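Local coordinates for protein mediator of RNA polymerase II transcription subunit 6 (Schizosaccharomyces pombe, PDB 4H61) that forms part of Mediator, the coactivator complex that conveys signals from gene-specific regulators to the RNA polymerase II transcription machinery, at residues M112-N115 against A116-L119; H77-P80 against P81-V85. One frame throughout, in Å; residues are numbered along the deposited sequence.

Contact 1: M112-N115 against A116-L119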
loop_
_atom_site.group_PDB
_atom_site.type_symbol
_atom_site.label_atom_id
_atom_site.label_comp_id
_atom_site.label_asym_id
_atom_site.label_seq_id
_atom_site.Cartn_x
_atom_site.Cartn_y
_atom_site.Cartn_z
ATOM N N MET A 112 7.807 9.640 0.747
ATOM C CA MET A 112 6.889 9.618 1.891
ATOM C C MET A 112 6.128 10.933 1.960
ATOM O O MET A 112 6.684 12.005 1.718
ATOM C CB MET A 112 7.642 9.402 3.209
ATOM C CG MET A 112 8.495 8.133 3.258
ATOM S SD MET A 112 9.466 7.911 4.778
ATOM C CE MET A 112 8.166 8.026 6.005
ATOM N N ALA A 113 4.846 10.844 2.277
ATOM C CA ALA A 113 4.028 12.032 2.440
ATOM C C ALA A 113 4.307 12.527 3.839
ATOM O O ALA A 113 4.865 11.784 4.649
ATOM C CB ALA A 113 2.567 11.670 2.293
ATOM N N PRO A 114 3.938 13.779 4.137
ATOM C CA PRO A 114 4.063 14.257 5.517
ATOM C C PRO A 114 3.301 13.357 6.495
ATOM O O PRO A 114 2.339 12.681 6.114
ATOM C CB PRO A 114 3.419 15.644 5.463
ATOM C CG PRO A 114 3.630 16.089 4.067
ATOM C CD PRO A 114 3.526 14.853 3.216
ATOM N N ASN A 115 3.740 13.353 7.748
ATOM C CA ASN A 115 3.180 12.457 8.742
ATOM C C ASN A 115 1.681 12.686 8.947
ATOM O O ASN A 115 0.933 11.757 9.277
ATOM C CB ASN A 115 3.948 12.586 10.059
ATOM C CG ASN A 115 3.344 11.752 11.164
ATOM O OD1 ASN A 115 3.538 10.537 11.218
ATOM N ND2 ASN A 115 2.596 12.400 12.051
ATOM N N ALA A 116 1.246 13.921 8.716
ATOM C CA ALA A 116 -0.145 14.304 8.928
ATOM C C ALA A 116 -1.117 13.417 8.160
ATOM O O ALA A 116 -2.222 13.137 8.636
ATOM C CB ALA A 116 -0.358 15.759 8.554
ATOM N N TYR A 117 -0.707 12.979 6.974
ATOM C CA TYR A 117 -1.552 12.100 6.169
ATOM C C TYR A 117 -1.795 10.762 6.859
ATOM O O TYR A 117 -2.924 10.265 6.879
ATOM C CB TYR A 117 -0.982 11.920 4.759
ATOM C CG TYR A 117 -1.123 13.178 3.935
ATOM C CD1 TYR A 117 -0.152 14.176 3.981
ATOM C CD2 TYR A 117 -2.245 13.386 3.141
ATOM C CE1 TYR A 117 -0.289 15.336 3.242
ATOM C CE2 TYR A 117 -2.391 14.542 2.401
ATOM C CZ TYR A 117 -1.412 15.513 2.455
ATOM O OH TYR A 117 -1.562 16.663 1.718
ATOM N N THR A 118 -0.742 10.194 7.441
ATOM C CA THR A 118 -0.892 8.990 8.244
ATOM C C THR A 118 -1.836 9.265 9.420
ATOM O O THR A 118 -2.742 8.471 9.698
ATOM C CB THR A 118 0.468 8.452 8.744
ATOM O OG1 THR A 118 1.309 8.146 7.624
ATOM C CG2 THR A 118 0.276 7.188 9.566
ATOM N N LEU A 119 -1.642 10.406 10.083
ATOM C CA LEU A 119 -2.509 10.805 11.192
ATOM C C LEU A 119 -3.976 10.859 10.775
ATOM O O LEU A 119 -4.855 10.373 11.490
ATOM C CB LEU A 119 -2.073 12.149 11.780
ATOM C CG LEU A 119 -0.785 12.090 12.608
ATOM C CD1 LEU A 119 -0.411 13.459 13.165
ATOM C CD2 LEU A 119 -0.908 11.062 13.734
#

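Contact 2: H77-P80 against P81-V85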
loop_
_atom_site.group_PDB
_atom_site.type_symbol
_atom_site.label_atom_id
_atom_site.label_comp_id
_atom_site.label_asym_id
_atom_site.label_seq_id
_atom_site.Cartn_x
_atom_site.Cartn_y
_atom_site.Cartn_z
ATOM N N HIS A 77 -5.657 6.019 -3.065
ATOM C CA HIS A 77 -6.103 7.136 -3.884
ATOM C C HIS A 77 -5.599 7.027 -5.319
ATOM O O HIS A 77 -4.438 6.705 -5.552
ATOM C CB HIS A 77 -5.683 8.471 -3.278
ATOM C CG HIS A 77 -6.362 9.646 -3.910
ATOM N ND1 HIS A 77 -7.627 10.058 -3.546
ATOM C CD2 HIS A 77 -5.968 10.476 -4.906
ATOM C CE1 HIS A 77 -7.973 11.102 -4.278
ATOM N NE2 HIS A 77 -6.984 11.376 -5.111
ATOM N N GLU A 78 -6.479 7.303 -6.279
ATOM C CA GLU A 78 -6.145 7.162 -7.691
ATOM C C GLU A 78 -6.498 8.408 -8.478
ATOM O O GLU A 78 -7.658 8.810 -8.527
ATOM C CB GLU A 78 -6.875 5.964 -8.298
ATOM C CG GLU A 78 -6.634 4.664 -7.560
ATOM C CD GLU A 78 -7.486 3.532 -8.087
ATOM O OE1 GLU A 78 -8.047 3.682 -9.198
ATOM O OE2 GLU A 78 -7.593 2.497 -7.387
ATOM N N ARG A 79 -5.490 9.021 -9.089
ATOM C CA ARG A 79 -5.718 10.112 -10.031
ATOM C C ARG A 79 -4.845 9.952 -11.266
ATOM O O ARG A 79 -3.937 10.756 -11.493
ATOM C CB ARG A 79 -5.450 11.466 -9.377
ATOM C CG ARG A 79 -6.444 11.833 -8.290
ATOM C CD ARG A 79 -7.841 12.115 -8.856
ATOM N NE ARG A 79 -8.662 12.895 -7.925
ATOM C CZ ARG A 79 -9.623 12.391 -7.155
ATOM N NH1 ARG A 79 -9.910 11.096 -7.204
ATOM N NH2 ARG A 79 -10.303 13.187 -6.338
ATOM N N PRO A 80 -5.118 8.908 -12.070
ATOM C CA PRO A 80 -4.345 8.688 -13.295
ATOM C C PRO A 80 -4.431 9.914 -14.192
ATOM O O PRO A 80 -5.477 10.562 -14.222
ATOM C CB PRO A 80 -5.067 7.510 -13.959
ATOM C CG PRO A 80 -5.763 6.816 -12.853
ATOM C CD PRO A 80 -6.180 7.900 -11.907
ATOM N N PRO A 81 -3.348 10.222 -14.917
ATOM C CA PRO A 81 -2.110 9.436 -14.886
ATOM C C PRO A 81 -0.983 10.110 -14.100
ATOM O O PRO A 81 0.181 9.757 -14.291
ATOM C CB PRO A 81 -1.737 9.368 -16.364
ATOM C CG PRO A 81 -2.190 10.706 -16.900
ATOM C CD PRO A 81 -3.366 11.158 -16.054
ATOM N N PHE A 82 -1.323 11.057 -13.229
ATOM C CA PHE A 82 -0.303 11.811 -12.501
ATOM C C PHE A 82 0.009 11.284 -11.095
ATOM O O PHE A 82 1.180 11.151 -10.737
ATOM C CB PHE A 82 -0.644 13.306 -12.456
ATOM C CG PHE A 82 -0.329 14.037 -13.734
ATOM C CD1 PHE A 82 0.269 13.378 -14.800
ATOM C CD2 PHE A 82 -0.624 15.387 -13.869
ATOM C CE1 PHE A 82 0.560 14.048 -15.978
ATOM C CE2 PHE A 82 -0.333 16.064 -15.045
ATOM C CZ PHE A 82 0.261 15.392 -16.099
ATOM N N LEU A 83 -1.009 10.990 -10.293
ATOM C CA LEU A 83 -0.710 10.491 -8.961
ATOM C C LEU A 83 -1.474 9.261 -8.494
ATOM O O LEU A 83 -2.590 8.985 -8.930
ATOM C CB LEU A 83 -0.737 11.602 -7.894
ATOM C CG LEU A 83 -1.982 12.304 -7.343
ATOM C CD1 LEU A 83 -2.974 11.368 -6.692
ATOM C CD2 LEU A 83 -1.528 13.316 -6.315
ATOM N N TRP A 84 -0.827 8.531 -7.590
ATOM C CA TRP A 84 -1.465 7.484 -6.817
ATOM C C TRP A 84 -0.900 7.621 -5.420
ATOM O O TRP A 84 0.242 8.052 -5.253
ATOM C CB TRP A 84 -1.130 6.110 -7.379
ATOM C CG TRP A 84 -1.742 5.841 -8.704
ATOM C CD1 TRP A 84 -2.919 5.191 -8.948
ATOM C CD2 TRP A 84 -1.216 6.214 -9.982
ATOM N NE1 TRP A 84 -3.154 5.133 -10.302
ATOM C CE2 TRP A 84 -2.125 5.756 -10.958
ATOM C CE3 TRP A 84 -0.064 6.892 -10.395
ATOM C CZ2 TRP A 84 -1.916 5.953 -12.320
ATOM C CZ3 TRP A 84 0.141 7.086 -11.745
ATOM C CH2 TRP A 84 -0.780 6.618 -12.693
ATOM N N VAL A 85 -1.700 7.276 -4.417
ATOM C CA VAL A 85 -1.248 7.338 -3.035
ATOM C C VAL A 85 -1.295 5.959 -2.402
ATOM O O VAL A 85 -2.319 5.268 -2.460
ATOM C CB VAL A 85 -2.090 8.311 -2.204
ATOM C CG1 VAL A 85 -1.660 8.267 -0.736
ATOM C CG2 VAL A 85 -1.970 9.716 -2.764
#

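Contact 1: M112-N115 against A116-L119
Leu119 N donates to Asn115 O at 3.0 Å, with a nearly straight N-H...O angle of 165° and the donor in the carbonyl plane. This i to i+4 bond is alpha-helical and marks the opening turn of the long helix that follows strand 109-112. One residue earlier the geometry differs: Tyr117 N reaches Pro114 O at 3.2 Å, an i to i+3 bond whose donor stands above the carbonyl plane rather than on a lone pair. The same Pro114 O also lies at the edge of the Tyr117 ring, 3.6 Å from Tyr117 CD1. With CG anti to the carbonyl carbon (chi1 -71°), the tyrosine runs alongside the proline, both pointing the same way, and Pro114 CD sits 3.8 Å from Tyr117 CD1. Ala113 CB approaches that ring obliquely. Beyond the turn, Phe104 of strand 97-106 meets the Tyr117 ring edge-to-face, and Thr118 touches Val102 of that strand, evidence that the start of the helix rests on the sheet. Asn115 swings its amide toward the following turn, since CG is anti to the backbone N (chi1 176°); there the amide nitrogen Asn115 ND2 lies 3.4 Å from Leu119 CD1.

Contact 2: H77-P80 against P81-V85
Trp84 and Pro80 cross at about a right angle, with Trp84 CZ2 3.9 Å from Pro80 CB and the proline nitrogen over one indole face, offset toward its rim. At the pyrrole end of the same ring, Trp84 CD1 lies 4.0 Å from Glu78 CG, the methylene stem of the non-hydrogen-bonded cross-strand partner. Trp84 NE1 bonds to Thr25 OG1 outside the hairpin, so an alanine here would probably leave that hydroxyl without its indole donor and strip the proline of its aromatic cover. The opposite face of the sheet carries His77, Arg79, Leu83 and Val85. Leu83 CG sits between the backbone N and the carbonyl carbon (chi1 73°), which brings CD1 to the edge of the imidazole, 3.6 Å from His77 CD2, and to 3.7 Å from Arg79 CB. Farther out, His77 NE2 lies over the centre of one guanidinium face of Arg79. Backbone bonds set the register: Val85 N to His77 O at 3.0 Å and Arg79 N to Leu83 O at 2.9 Å. Arg79 O accepts from both Phe82 N and Leu83 N. Two residues opposite one define a classic beta bulge, closing an antiparallel hairpin whose turn holds a cis Pro80-Pro81 peptide.

In the fold
Both contacts lie at the surface, with one buried residue each: Thr118 in contact 1, Trp84 in contact 2. They do not touch; their centres are about 17 Å apart and their nearest atoms about 6 Å. Strand 97-106 relates them, because Val102 and Phe104 meet Val85 of contact 2 as well as Ala113 of contact 1. Contact 2 joins the first two strands of the four-stranded antiparallel sheet, whereas contact 1 turns the chain from the end of edge strand 109-112 into helix 115-135, whose first turn rests on strand 97-106. Their chemistry follows: backbone bonds pass between strands in 77-85 but run along the chain in 112-119, where the carbonyls of a proline and an asparagine start the helical pattern.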